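Local coordinates for beta-N-acetylhexosaminidase (Thermotoga neapolitana, PDB 5BZA), which probably hydrolyses terminal non-reducing N-acetyl-D-hexosamine residues from N-acetyl-beta-D-hexosaminides, as a member of glycoside hydrolase family 3, at residues L5-F10 against R28-L33; S61-G66 against M110-V115; K160-H165 against T204-A209; P177-S182 against A209-P214. All blocks are in the same frame, centred on the assembly; numbering follows the deposited sequence.

Contact 1: residues L5-F10 against R28-L33; sequences LGKLFF and RPAGVL
The ring of Phe10 lies flat over Gly31, whose CA sits 3.5 Å from the ring centre and almost on its normal, a CH-pi contact made possible by the bare glycine backbone. A CB at position 31 would run into CD2 of the ring. The ring also runs on along the backbone: Phe10 CE1 comes 3.3 Å from Val32 N and meets Leu33 CB at 4.1 Å. Beyond this, the ring reaches Phe112.

Polar bonds close the start of the contact. Gly6 O accepts two hydrogen bonds, from Ala30 N across the contact (3.1 Å) and from Phe9 N of its own chain segment, the donors arriving from opposite faces of the carbonyl plane. Phe9 O accepts from Gly31 N at 3.2 Å, with a weak second bond from Ala30 N. Gly6 is also pressed against Arg28 O, where a side chain would collide.

The outer margin is looser. Lys7 CG, anti to the carbonyl carbon (chi1 -68°), lies 4.1 Å from Ala30 CB, and the extended chain beyond it carries NZ to a salt bridge with Asp310; the exposed Arg28 side chain leads away from the contact. Phe10 and Gly31 form a parallel bridge between strands 9-13 and 31-34, which helix 18-27 connects: the opening beta-alpha-beta unit of the TIM barrel.

Contact 2: residues S61-G66 against M110-V115; sequences SSDHEG and MVFAPV
Phe112 N donates to Ser62 O over 3.0 Å in a nearly straight bond (170° at the hydrogen), running almost along the C=O axis. It links the chains running out of the neighbouring parallel strands 59-62 and 110-111 of the TIM barrel. A water joins the two segments, 2.7 Å from Ser62 OG and donating to Met110 O at 2.9 Å. Ser62 OG, placed between its own backbone N and carbonyl carbon (chi1 76°), also accepts from His64 N and so forms an ST turn. Ser61 OG makes a weak bond to Met110 O.

Ser61 OG also stands 3.2 Å above the plane of the Phe112 ring, toward its rim, with Ser61 CB adding a CH-pi contact. At the ring edge, in plane, Asp63 OD1 approaches CD2 of Phe112 to 3.3 Å. With a serine in place of Phe112, Ser61 would probably lose the ring face under it and Asp63 OD1 the ring edge beside it, and a gap is likely to open toward Phe10.

Farther out, Val111 CG2 packs on His64 O at 3.6 Å. Glu65 sends an extended chain to Val115, and its carboxylate is held by salt bridges to Lys160 and Arg130. The CG2 methyl of Val115 meets that carboxylate through OE2 of Glu65, at 3.6 Å.

Contact 3: residues K160-H165 against T204-A209; sequences KHFPGH and TAVMTA. With CD (cadmium ion), chain N.
Phe162 uses both its backbone groups across the contact. Its N donates to Met207 O at 2.8 Å, and Phe162 O accepts from Ala209 N, also at 2.8 Å. Together they form a parallel bridge about Thr208, joining strands 156-162 and 205-208 of the barrel.

The polar side-chain ends are satisfied mostly from outside the two segments. Lys160 packs its CB on Met207 CB at 3.8 Å, while its extended chain carries NZ away to Phe112 O and a salt bridge with Glu65. Thr208 OG1 bonds to Thr222, and His165 NE2 to Ser172. Both nitrogens of His161 are engaged: ND1 is hydrogen-bonded to Asp117, and NE2 binds the cadmium ion at 2.7 Å, a site to which Asp245 also belongs. Lys160 CB lies over one face of this imidazole near the rim, and His165 CD2 over the opposite face. His161 CB rests on Ala209 CB, 3.5 Å away.

Phe162 CB also meets Val206 CG1 at 3.6 Å; CG of Phe162 lies anti to the backbone N (chi1 171°), which carries the ring away from strand 205-208. Cis peptides precede both His161 and Pro163 and accompany the turn of the chain at the strand end. With a carboxylate on one nitrogen, the metal on the other and a neighbour over each face, the His161 ring probably has little freedom to rotate, which is consistent with a well-ordered metal ligand at the C-terminal end of the barrel strands.

Contact 4: residues P177-S182 against A209-P214; sequences PTVNAS and AHVKYP
Val179 packs against both Val211 and Tyr213. Val179 CG2 touches Val211 CG1 at 3.9 Å, and Val179 CB lies 3.6 Å from Tyr213 CE2, with CG1 alongside the same CD2-CE2 side of the ring. Val179 and Tyr213 point the same way, while Val211 CG1 rises over one face of the tyrosine ring, so the three side chains pack as one apolar cluster. Tyr213 is fixed at its far end as well, through a hydrogen bond of its hydroxyl with Gly164 O. If Val179 were a glycine, the flank of the Tyr213 ring and the Val211 methyl would probably be left facing a gap, and the ring would be less firmly steadied.

Next to this cluster Pro177 crosses Val211 at about a right angle, CG on CG2, and Pro177 CD nestles against His210 O at 3.3 Å. The other side of the paired backbones is more exposed. There Thr178 CG2, on the branch anti to the backbone N, packs on Pro214 CG at 3.5 Å, and Thr178 OG1 runs beside Lys212 CE. Pro214 CD also sits next to Val179 O, 3.2 Å away.

Two bonds hold the backbones in step: Lys212 N to Pro177 O (3.1 Å) and Val179 N to Lys212 O (2.9 Å). This single bridge between Thr178 and Lys212 pairs two loops that follow strands 156-162 and 205-208, at the C-terminal mouth of the TIM barrel, where Val211 lies against His165 and His210 beside Asp245 of the metal site.

In the fold
All four contacts belong to the N-terminal TIM-barrel domain. Contacts 1 to 3 join alternate neighbouring strand pairs of its parallel sheet, in chain order: 9-13 with 31-34, 59-62 with 110-111, and 156-162 with 205-208; contact 4 pairs the loops beyond. Contacts 1 and 2 have centres about 18 Å apart and touch, Val32 O meeting Ser61 N. Contacts 2 and 3, centres about 12 Å apart, are joined by Lys160. Contact 4 crosses contact 3 along the chain and shares Ala209 with it, centres about 13 Å apart; contacts 1 and 4 have centres about 28 Å apart. Paired strands thus lead to loops at the C-terminal mouth, where contact 3 supplies His161 to a cadmium site.

Contact 1: residues L5-F10 against R28-L33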
loop_
_atom_site.group_PDB
_atom_site.type_symbol
_atom_site.label_atom_id
_atom_site.label_comp_id
_atom_site.label_asym_id
_atom_site.label_seq_id
_atom_site.Cartn_x
_atom_site.Cartn_y
_atom_site.Cartn_z
ATOM N N LEU B 5 5.264 27.060 21.662
ATOM C CA LEU B 5 4.135 27.613 20.915
ATOM C C LEU B 5 3.892 26.843 19.636
ATOM O O LEU B 5 2.793 26.946 19.031
ATOM C CB LEU B 5 4.375 29.092 20.591
ATOM C CG LEU B 5 4.292 29.911 21.866
ATOM C CD1 LEU B 5 4.508 31.372 21.574
ATOM C CD2 LEU B 5 2.906 29.667 22.445
ATOM N N GLY B 6 4.890 26.028 19.271
ATOM C CA GLY B 6 4.825 25.187 18.103
ATOM C C GLY B 6 3.765 24.139 18.307
ATOM O O GLY B 6 3.208 23.609 17.355
ATOM N N LYS B 7 3.449 23.854 19.561
ATOM C CA LYS B 7 2.377 22.903 19.820
ATOM C C LYS B 7 1.025 23.403 19.305
ATOM O O LYS B 7 0.106 22.624 19.088
ATOM C CB LYS B 7 2.339 22.563 21.306
ATOM C CG LYS B 7 3.599 21.761 21.657
ATOM C CD LYS B 7 3.654 21.206 23.054
ATOM C CE LYS B 7 4.965 20.443 23.211
ATOM N NZ LYS B 7 5.161 19.871 24.568
ATOM N N LEU B 8 0.916 24.690 19.039
ATOM C CA LEU B 8 -0.359 25.189 18.559
ATOM C C LEU B 8 -0.419 25.178 17.033
ATOM O O LEU B 8 -1.303 25.803 16.440
ATOM C CB LEU B 8 -0.626 26.612 19.086
ATOM C CG LEU B 8 -1.380 26.705 20.422
ATOM C CD1 LEU B 8 -0.634 25.955 21.499
ATOM C CD2 LEU B 8 -1.679 28.161 20.853
ATOM N N PHE B 9 0.489 24.442 16.395
ATOM C CA PHE B 9 0.498 24.399 14.932
ATOM C C PHE B 9 0.549 23.001 14.359
ATOM O O PHE B 9 1.266 22.135 14.865
ATOM C CB PHE B 9 1.665 25.208 14.381
ATOM C CG PHE B 9 1.495 26.676 14.618
ATOM C CD1 PHE B 9 0.631 27.414 13.819
ATOM C CD2 PHE B 9 2.172 27.313 15.657
ATOM C CE1 PHE B 9 0.454 28.746 14.050
ATOM C CE2 PHE B 9 2.003 28.666 15.884
ATOM C CZ PHE B 9 1.145 29.381 15.086
ATOM N N PHE B 10 -0.210 22.829 13.281
ATOM C CA PHE B 10 -0.311 21.598 12.546
ATOM C C PHE B 10 0.039 21.967 11.114
ATOM O O PHE B 10 -0.693 22.740 10.500
ATOM C CB PHE B 10 -1.728 21.005 12.616
ATOM C CG PHE B 10 -1.739 19.486 12.624
ATOM C CD1 PHE B 10 -1.198 18.765 11.537
ATOM C CD2 PHE B 10 -2.309 18.781 13.691
ATOM C CE1 PHE B 10 -1.215 17.359 11.522
ATOM C CE2 PHE B 10 -2.315 17.362 13.687
ATOM C CZ PHE B 10 -1.763 16.656 12.595
ATOM N N ARG B 28 9.297 23.540 16.055
ATOM C CA ARG B 28 8.750 22.348 16.716
ATOM C C ARG B 28 7.191 22.308 16.603
ATOM O O ARG B 28 6.484 22.230 17.621
ATOM C CB ARG B 28 9.151 22.324 18.201
ATOM C CG ARG B 28 10.651 22.466 18.506
ATOM C CD ARG B 28 11.511 21.374 17.899
ATOM N NE ARG B 28 12.940 21.713 17.996
ATOM C CZ ARG B 28 13.939 20.919 17.605
ATOM N NH1 ARG B 28 13.670 19.716 17.108
ATOM N NH2 ARG B 28 15.204 21.330 17.715
ATOM N N PRO B 29 6.646 22.333 15.371
ATOM C CA PRO B 29 5.196 22.143 15.301
ATOM C C PRO B 29 4.841 20.790 15.849
ATOM O O PRO B 29 5.593 19.840 15.581
ATOM C CB PRO B 29 4.889 22.208 13.805
ATOM C CG PRO B 29 6.207 21.818 13.147
ATOM C CD PRO B 29 7.270 22.363 14.040
ATOM N N ALA B 30 3.717 20.677 16.546
ATOM C CA ALA B 30 3.352 19.412 17.143
ATOM C C ALA B 30 2.707 18.499 16.106
ATOM O O ALA B 30 2.730 17.263 16.260
ATOM C CB ALA B 30 2.404 19.634 18.325
ATOM N N GLY B 31 2.190 19.082 15.025
ATOM C CA GLY B 31 1.454 18.304 14.042
ATOM C C GLY B 31 2.024 18.357 12.627
ATOM O O GLY B 31 2.432 19.435 12.160
ATOM N N VAL B 32 2.028 17.191 11.953
ATOM C CA VAL B 32 2.575 17.042 10.621
ATOM C C VAL B 32 1.501 16.372 9.778
ATOM O O VAL B 32 1.018 15.271 10.098
ATOM C CB VAL B 32 3.910 16.164 10.625
ATOM C CG1 VAL B 32 4.321 15.735 9.199
ATOM C CG2 VAL B 32 5.066 16.897 11.303
ATOM N N LEU B 33 1.102 17.048 8.720
ATOM C CA LEU B 33 0.171 16.509 7.738
ATOM C C LEU B 33 0.993 16.298 6.494
ATOM O O LEU B 33 1.706 17.240 6.048
ATOM C CB LEU B 33 -0.990 17.470 7.445
ATOM C CG LEU B 33 -1.846 17.229 6.183
ATOM C CD1 LEU B 33 -2.466 15.830 6.198
ATOM C CD2 LEU B 33 -2.979 18.305 6.051
#

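Contact 2: residues S61-G66 against M110-V115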
loop_
_atom_site.group_PDB
_atom_site.type_symbol
_atom_site.label_atom_id
_atom_site.label_comp_id
_atom_site.label_asym_id
_atom_site.label_seq_id
_atom_site.Cartn_x
_atom_site.Cartn_y
_atom_site.Cartn_z
ATOM N N SER B 61 -0.420 12.925 10.413
ATOM C CA SER B 61 -1.745 12.710 9.893
ATOM C C SER B 61 -1.754 12.692 8.358
ATOM O O SER B 61 -0.817 13.175 7.698
ATOM C CB SER B 61 -2.683 13.831 10.423
ATOM O OG SER B 61 -4.029 13.457 10.238
ATOM N N SER B 62 -2.841 12.175 7.794
ATOM C CA SER B 62 -3.097 12.250 6.360
ATOM C C SER B 62 -4.561 12.598 6.109
ATOM O O SER B 62 -5.398 12.505 7.037
ATOM C CB SER B 62 -2.785 10.921 5.684
ATOM O OG SER B 62 -3.844 10.014 5.979
ATOM N N ASP B 63 -4.871 12.914 4.850
ATOM C CA ASP B 63 -6.254 13.106 4.425
ATOM C C ASP B 63 -6.829 11.855 3.776
ATOM O O ASP B 63 -7.682 11.950 2.883
ATOM C CB ASP B 63 -6.397 14.259 3.418
ATOM C CG ASP B 63 -6.211 15.617 4.036
ATOM O OD1 ASP B 63 -6.543 15.778 5.221
ATOM O OD2 ASP B 63 -5.778 16.539 3.305
ATOM N N HIS B 64 -6.372 10.691 4.196
ATOM C CA HIS B 64 -6.812 9.490 3.540
ATOM C C HIS B 64 -8.176 9.060 4.043
ATOM O O HIS B 64 -8.287 8.263 4.964
ATOM C CB HIS B 64 -5.786 8.341 3.693
ATOM C CG HIS B 64 -6.086 7.177 2.799
ATOM N ND1 HIS B 64 -5.556 7.055 1.535
ATOM C CD2 HIS B 64 -6.956 6.150 2.945
ATOM C CE1 HIS B 64 -6.048 5.970 0.962
ATOM N NE2 HIS B 64 -6.906 5.407 1.791
ATOM N N GLU B 65 -9.227 9.567 3.389
ATOM C CA GLU B 65 -10.599 9.334 3.821
ATOM C C GLU B 65 -11.135 8.012 3.369
ATOM O O GLU B 65 -12.071 7.449 3.978
ATOM C CB GLU B 65 -11.542 10.433 3.286
ATOM C CG GLU B 65 -11.289 11.813 3.860
ATOM C CD GLU B 65 -12.200 12.919 3.267
ATOM O OE1 GLU B 65 -13.099 12.649 2.449
ATOM O OE2 GLU B 65 -12.009 14.080 3.668
ATOM N N GLY B 66 -10.613 7.568 2.235
ATOM C CA GLY B 66 -11.241 6.474 1.522
ATOM C C GLY B 66 -12.178 7.105 0.501
ATOM O O GLY B 66 -12.654 8.238 0.680
ATOM N N MET B 110 -2.785 9.816 13.379
ATOM C CA MET B 110 -4.060 10.518 13.278
ATOM C C MET B 110 -4.491 10.404 11.832
ATOM O O MET B 110 -3.662 10.230 10.954
ATOM C CB MET B 110 -3.941 11.990 13.704
ATOM C CG MET B 110 -5.274 12.779 13.638
ATOM S SD MET B 110 -5.171 14.442 14.365
ATOM C CE MET B 110 -5.204 14.027 16.114
ATOM N N VAL B 111 -5.789 10.454 11.595
ATOM C CA VAL B 111 -6.308 10.608 10.269
ATOM C C VAL B 111 -7.363 11.748 10.297
ATOM O O VAL B 111 -8.179 11.864 11.214
ATOM C CB VAL B 111 -6.911 9.291 9.754
ATOM C CG1 VAL B 111 -8.163 8.900 10.593
ATOM C CG2 VAL B 111 -7.201 9.373 8.252
ATOM N N PHE B 112 -7.335 12.581 9.265
ATOM C CA PHE B 112 -8.309 13.653 9.137
ATOM C C PHE B 112 -9.544 13.034 8.478
ATOM O O PHE B 112 -9.864 13.336 7.320
ATOM C CB PHE B 112 -7.732 14.826 8.337
ATOM C CG PHE B 112 -6.663 15.595 9.076
ATOM C CD1 PHE B 112 -6.552 15.514 10.439
ATOM C CD2 PHE B 112 -5.793 16.438 8.395
ATOM C CE1 PHE B 112 -5.589 16.255 11.141
ATOM C CE2 PHE B 112 -4.815 17.184 9.090
ATOM C CZ PHE B 112 -4.715 17.077 10.475
ATOM N N ALA B 113 -10.213 12.176 9.252
ATOM C CA ALA B 113 -11.428 11.488 8.863
ATOM C C ALA B 113 -12.042 10.931 10.156
ATOM O O ALA B 113 -11.338 10.859 11.163
ATOM C CB ALA B 113 -11.135 10.390 7.898
ATOM N N PRO B 114 -13.339 10.570 10.155
ATOM C CA PRO B 114 -14.349 10.619 9.086
ATOM C C PRO B 114 -15.012 11.997 8.858
ATOM O O PRO B 114 -15.031 12.863 9.728
ATOM C CB PRO B 114 -15.411 9.613 9.567
ATOM C CG PRO B 114 -15.376 9.761 11.029
ATOM C CD PRO B 114 -13.920 10.036 11.404
ATOM N N VAL B 115 -15.511 12.166 7.639
ATOM C CA VAL B 115 -16.410 13.237 7.252
ATOM C C VAL B 115 -17.775 12.953 7.825
ATOM O O VAL B 115 -18.368 11.884 7.531
ATOM C CB VAL B 115 -16.522 13.339 5.722
ATOM C CG1 VAL B 115 -17.782 14.205 5.291
ATOM C CG2 VAL B 115 -15.224 13.859 5.161
HETATM O O HOH W 1 -3.464 8.942 8.395
#

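Contact 3: residues K160-H165 against T204-A209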
loop_
_atom_site.group_PDB
_atom_site.type_symbol
_atom_site.label_atom_id
_atom_site.label_comp_id
_atom_site.label_asym_id
_atom_site.label_seq_id
_atom_site.Cartn_x
_atom_site.Cartn_y
_atom_site.Cartn_z
ATOM N N LYS B 160 -14.852 15.906 11.020
ATOM C CA LYS B 160 -14.914 17.169 10.288
ATOM C C LYS B 160 -16.206 17.211 9.464
ATOM O O LYS B 160 -16.776 16.156 9.176
ATOM C CB LYS B 160 -13.668 17.315 9.382
ATOM C CG LYS B 160 -13.584 16.261 8.283
ATOM C CD LYS B 160 -12.230 16.303 7.581
ATOM C CE LYS B 160 -12.132 15.228 6.517
ATOM N NZ LYS B 160 -10.830 15.262 5.823
ATOM N N HIS B 161 -16.697 18.409 9.110
ATOM C CA HIS B 161 -16.177 19.682 9.589
ATOM C C HIS B 161 -17.208 20.373 10.483
ATOM O O HIS B 161 -18.270 20.796 10.010
ATOM C CB HIS B 161 -15.814 20.626 8.422
ATOM C CG HIS B 161 -15.188 19.951 7.231
ATOM N ND1 HIS B 161 -15.894 19.144 6.360
ATOM C CD2 HIS B 161 -13.923 20.008 6.751
ATOM C CE1 HIS B 161 -15.089 18.721 5.406
ATOM N NE2 HIS B 161 -13.889 19.213 5.631
ATOM N N PHE B 162 -16.871 20.535 11.758
ATOM C CA PHE B 162 -17.796 21.084 12.737
ATOM C C PHE B 162 -18.193 22.541 12.396
ATOM O O PHE B 162 -17.309 23.379 12.191
ATOM C CB PHE B 162 -17.143 21.024 14.128
ATOM C CG PHE B 162 -17.919 21.752 15.183
ATOM C CD1 PHE B 162 -18.942 21.114 15.868
ATOM C CD2 PHE B 162 -17.669 23.084 15.444
ATOM C CE1 PHE B 162 -19.678 21.791 16.807
ATOM C CE2 PHE B 162 -18.433 23.781 16.377
ATOM C CZ PHE B 162 -19.418 23.131 17.057
ATOM N N PRO B 163 -19.501 22.878 12.451
ATOM C CA PRO B 163 -20.630 22.054 12.900
ATOM C C PRO B 163 -21.364 21.340 11.747
ATOM O O PRO B 163 -22.448 20.812 11.942
ATOM C CB PRO B 163 -21.555 23.084 13.573
ATOM C CG PRO B 163 -21.371 24.340 12.687
ATOM C CD PRO B 163 -19.888 24.309 12.305
ATOM N N GLY B 164 -20.808 21.361 10.552
ATOM C CA GLY B 164 -21.440 20.659 9.456
ATOM C C GLY B 164 -21.400 21.503 8.213
ATOM O O GLY B 164 -21.944 22.623 8.206
ATOM N N HIS B 165 -20.842 20.913 7.145
ATOM C CA HIS B 165 -20.463 21.620 5.922
ATOM C C HIS B 165 -21.412 21.242 4.769
ATOM O O HIS B 165 -21.283 21.740 3.644
ATOM C CB HIS B 165 -18.995 21.252 5.561
ATOM C CG HIS B 165 -18.303 22.203 4.622
ATOM N ND1 HIS B 165 -18.813 22.557 3.385
ATOM C CD2 HIS B 165 -17.107 22.837 4.725
ATOM C CE1 HIS B 165 -17.973 23.388 2.783
ATOM N NE2 HIS B 165 -16.932 23.582 3.578
ATOM N N THR B 204 -11.104 11.554 20.222
ATOM C CA THR B 204 -11.164 12.091 18.862
ATOM C C THR B 204 -10.662 13.533 18.820
ATOM O O THR B 204 -10.688 14.224 19.821
ATOM C CB THR B 204 -12.634 12.036 18.272
ATOM O OG1 THR B 204 -12.627 12.492 16.913
ATOM C CG2 THR B 204 -13.614 12.953 19.044
ATOM N N ALA B 205 -10.171 13.993 17.667
ATOM C CA ALA B 205 -10.011 15.447 17.490
ATOM C C ALA B 205 -11.219 15.981 16.690
ATOM O O ALA B 205 -11.960 15.221 16.065
ATOM C CB ALA B 205 -8.663 15.806 16.797
ATOM N N VAL B 206 -11.420 17.290 16.724
ATOM C CA VAL B 206 -12.489 17.895 15.924
ATOM C C VAL B 206 -11.886 18.965 15.017
ATOM O O VAL B 206 -11.164 19.854 15.492
ATOM C CB VAL B 206 -13.585 18.552 16.792
ATOM C CG1 VAL B 206 -14.586 19.297 15.887
ATOM C CG2 VAL B 206 -14.277 17.518 17.633
ATOM N N MET B 207 -12.191 18.888 13.724
ATOM C CA MET B 207 -11.802 19.956 12.797
ATOM C C MET B 207 -12.983 20.912 12.488
ATOM O O MET B 207 -14.089 20.467 12.243
ATOM C CB MET B 207 -11.238 19.354 11.495
ATOM C CG MET B 207 -10.538 20.399 10.630
ATOM S SD MET B 207 -9.965 19.825 8.982
ATOM C CE MET B 207 -8.615 18.706 9.438
ATOM N N THR B 208 -12.740 22.217 12.495
ATOM C CA THR B 208 -13.807 23.228 12.253
ATOM C C THR B 208 -14.032 23.473 10.788
ATOM O O THR B 208 -13.153 23.179 9.977
ATOM C CB THR B 208 -13.494 24.582 12.915
ATOM O OG1 THR B 208 -12.317 25.145 12.320
ATOM C CG2 THR B 208 -13.280 24.394 14.411
ATOM N N ALA B 209 -15.232 23.923 10.436
ATOM C CA ALA B 209 -15.508 24.314 9.070
ATOM C C ALA B 209 -15.311 25.797 8.853
ATOM O O ALA B 209 -15.834 26.613 9.636
ATOM C CB ALA B 209 -16.910 23.918 8.694
HETATM CD CD CD N . -11.804 20.203 4.196
#

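Contact 4: residues P177-S182 against A209-P214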
loop_
_atom_site.group_PDB
_atom_site.type_symbol
_atom_site.label_atom_id
_atom_site.label_comp_id
_atom_site.label_asym_id
_atom_site.label_seq_id
_atom_site.Cartn_x
_atom_site.Cartn_y
_atom_site.Cartn_z
ATOM N N PRO B 177 -18.225 29.837 2.255
ATOM C CA PRO B 177 -19.592 29.386 1.981
ATOM C C PRO B 177 -20.527 29.812 3.099
ATOM O O PRO B 177 -20.071 30.243 4.160
ATOM C CB PRO B 177 -19.458 27.854 1.905
ATOM C CG PRO B 177 -17.957 27.589 1.784
ATOM C CD PRO B 177 -17.322 28.702 2.542
ATOM N N THR B 178 -21.821 29.685 2.845
ATOM C CA THR B 178 -22.850 30.024 3.804
ATOM C C THR B 178 -23.850 28.883 3.977
ATOM O O THR B 178 -24.299 28.291 2.990
ATOM C CB THR B 178 -23.567 31.319 3.357
ATOM O OG1 THR B 178 -22.690 32.426 3.604
ATOM C CG2 THR B 178 -24.871 31.523 4.114
ATOM N N VAL B 179 -24.162 28.539 5.223
ATOM C CA VAL B 179 -25.245 27.577 5.510
ATOM C C VAL B 179 -26.365 28.339 6.231
ATOM O O VAL B 179 -26.112 28.997 7.237
ATOM C CB VAL B 179 -24.750 26.386 6.355
ATOM C CG1 VAL B 179 -25.876 25.661 7.038
ATOM C CG2 VAL B 179 -23.919 25.426 5.475
ATOM N N ASN B 180 -27.591 28.268 5.722
ATOM C CA ASN B 180 -28.653 29.165 6.243
ATOM C C ASN B 180 -29.432 28.545 7.368
ATOM O O ASN B 180 -30.365 29.164 7.884
ATOM C CB ASN B 180 -29.652 29.520 5.154
ATOM C CG ASN B 180 -29.058 30.363 4.097
ATOM O OD1 ASN B 180 -28.313 31.321 4.372
ATOM N ND2 ASN B 180 -29.325 29.982 2.853
ATOM N N ALA B 181 -29.097 27.304 7.705
ATOM C CA ALA B 181 -29.840 26.580 8.722
ATOM C C ALA B 181 -29.872 27.329 10.049
ATOM O O ALA B 181 -28.873 27.911 10.483
ATOM C CB ALA B 181 -29.219 25.152 8.927
ATOM N N SER B 182 -31.031 27.317 10.695
ATOM C CA SER B 182 -31.145 27.801 12.074
ATOM C C SER B 182 -30.414 26.862 13.044
ATOM O O SER B 182 -30.237 25.667 12.756
ATOM C CB SER B 182 -32.600 27.901 12.469
ATOM O OG SER B 182 -33.138 26.587 12.556
ATOM N N ALA B 209 -15.232 23.923 10.436
ATOM C CA ALA B 209 -15.508 24.314 9.070
ATOM C C ALA B 209 -15.311 25.797 8.853
ATOM O O ALA B 209 -15.834 26.613 9.636
ATOM C CB ALA B 209 -16.910 23.918 8.694
ATOM N N HIS B 210 -14.676 26.164 7.739
ATOM C CA HIS B 210 -14.553 27.574 7.357
ATOM C C HIS B 210 -15.853 27.963 6.668
ATOM O O HIS B 210 -15.878 28.180 5.453
ATOM C CB HIS B 210 -13.394 27.852 6.388
ATOM C CG HIS B 210 -12.026 27.546 6.929
ATOM N ND1 HIS B 210 -11.693 27.640 8.253
ATOM C CD2 HIS B 210 -10.903 27.135 6.276
ATOM C CE1 HIS B 210 -10.415 27.304 8.414
ATOM N NE2 HIS B 210 -9.925 26.993 7.228
ATOM N N VAL B 211 -16.948 27.947 7.419
ATOM C CA VAL B 211 -18.239 28.228 6.842
ATOM C C VAL B 211 -18.979 29.171 7.781
ATOM O O VAL B 211 -18.909 29.017 9.008
ATOM C CB VAL B 211 -19.074 26.936 6.606
ATOM C CG1 VAL B 211 -20.562 27.278 6.322
ATOM C CG2 VAL B 211 -18.428 26.057 5.517
ATOM N N LYS B 212 -19.667 30.127 7.187
ATOM C CA LYS B 212 -20.553 31.036 7.925
ATOM C C LYS B 212 -21.981 30.497 8.067
ATOM O O LYS B 212 -22.595 30.040 7.084
ATOM C CB LYS B 212 -20.579 32.405 7.245
ATOM C CG LYS B 212 -21.160 33.523 8.079
ATOM C CD LYS B 212 -20.809 34.871 7.459
ATOM C CE LYS B 212 -20.930 34.879 5.923
ATOM N NZ LYS B 212 -20.620 36.280 5.410
ATOM N N TYR B 213 -22.492 30.569 9.306
ATOM C CA TYR B 213 -23.859 30.195 9.639
ATOM C C TYR B 213 -24.704 31.453 10.079
ATOM O O TYR B 213 -24.948 31.684 11.261
ATOM C CB TYR B 213 -23.819 29.131 10.735
ATOM C CG TYR B 213 -22.998 27.936 10.306
ATOM C CD1 TYR B 213 -21.605 27.946 10.411
ATOM C CD2 TYR B 213 -23.610 26.816 9.758
ATOM C CE1 TYR B 213 -20.844 26.849 9.985
ATOM C CE2 TYR B 213 -22.860 25.714 9.351
ATOM C CZ TYR B 213 -21.485 25.743 9.459
ATOM O OH TYR B 213 -20.746 24.655 9.047
ATOM N N PRO B 214 -25.156 32.250 9.100
ATOM C CA PRO B 214 -25.765 33.569 9.388
ATOM C C PRO B 214 -26.911 33.551 10.410
ATOM O O PRO B 214 -26.949 34.485 11.183
ATOM C CB PRO B 214 -26.274 34.031 8.024
ATOM C CG PRO B 214 -25.410 33.354 7.061
ATOM C CD PRO B 214 -25.031 32.003 7.656
#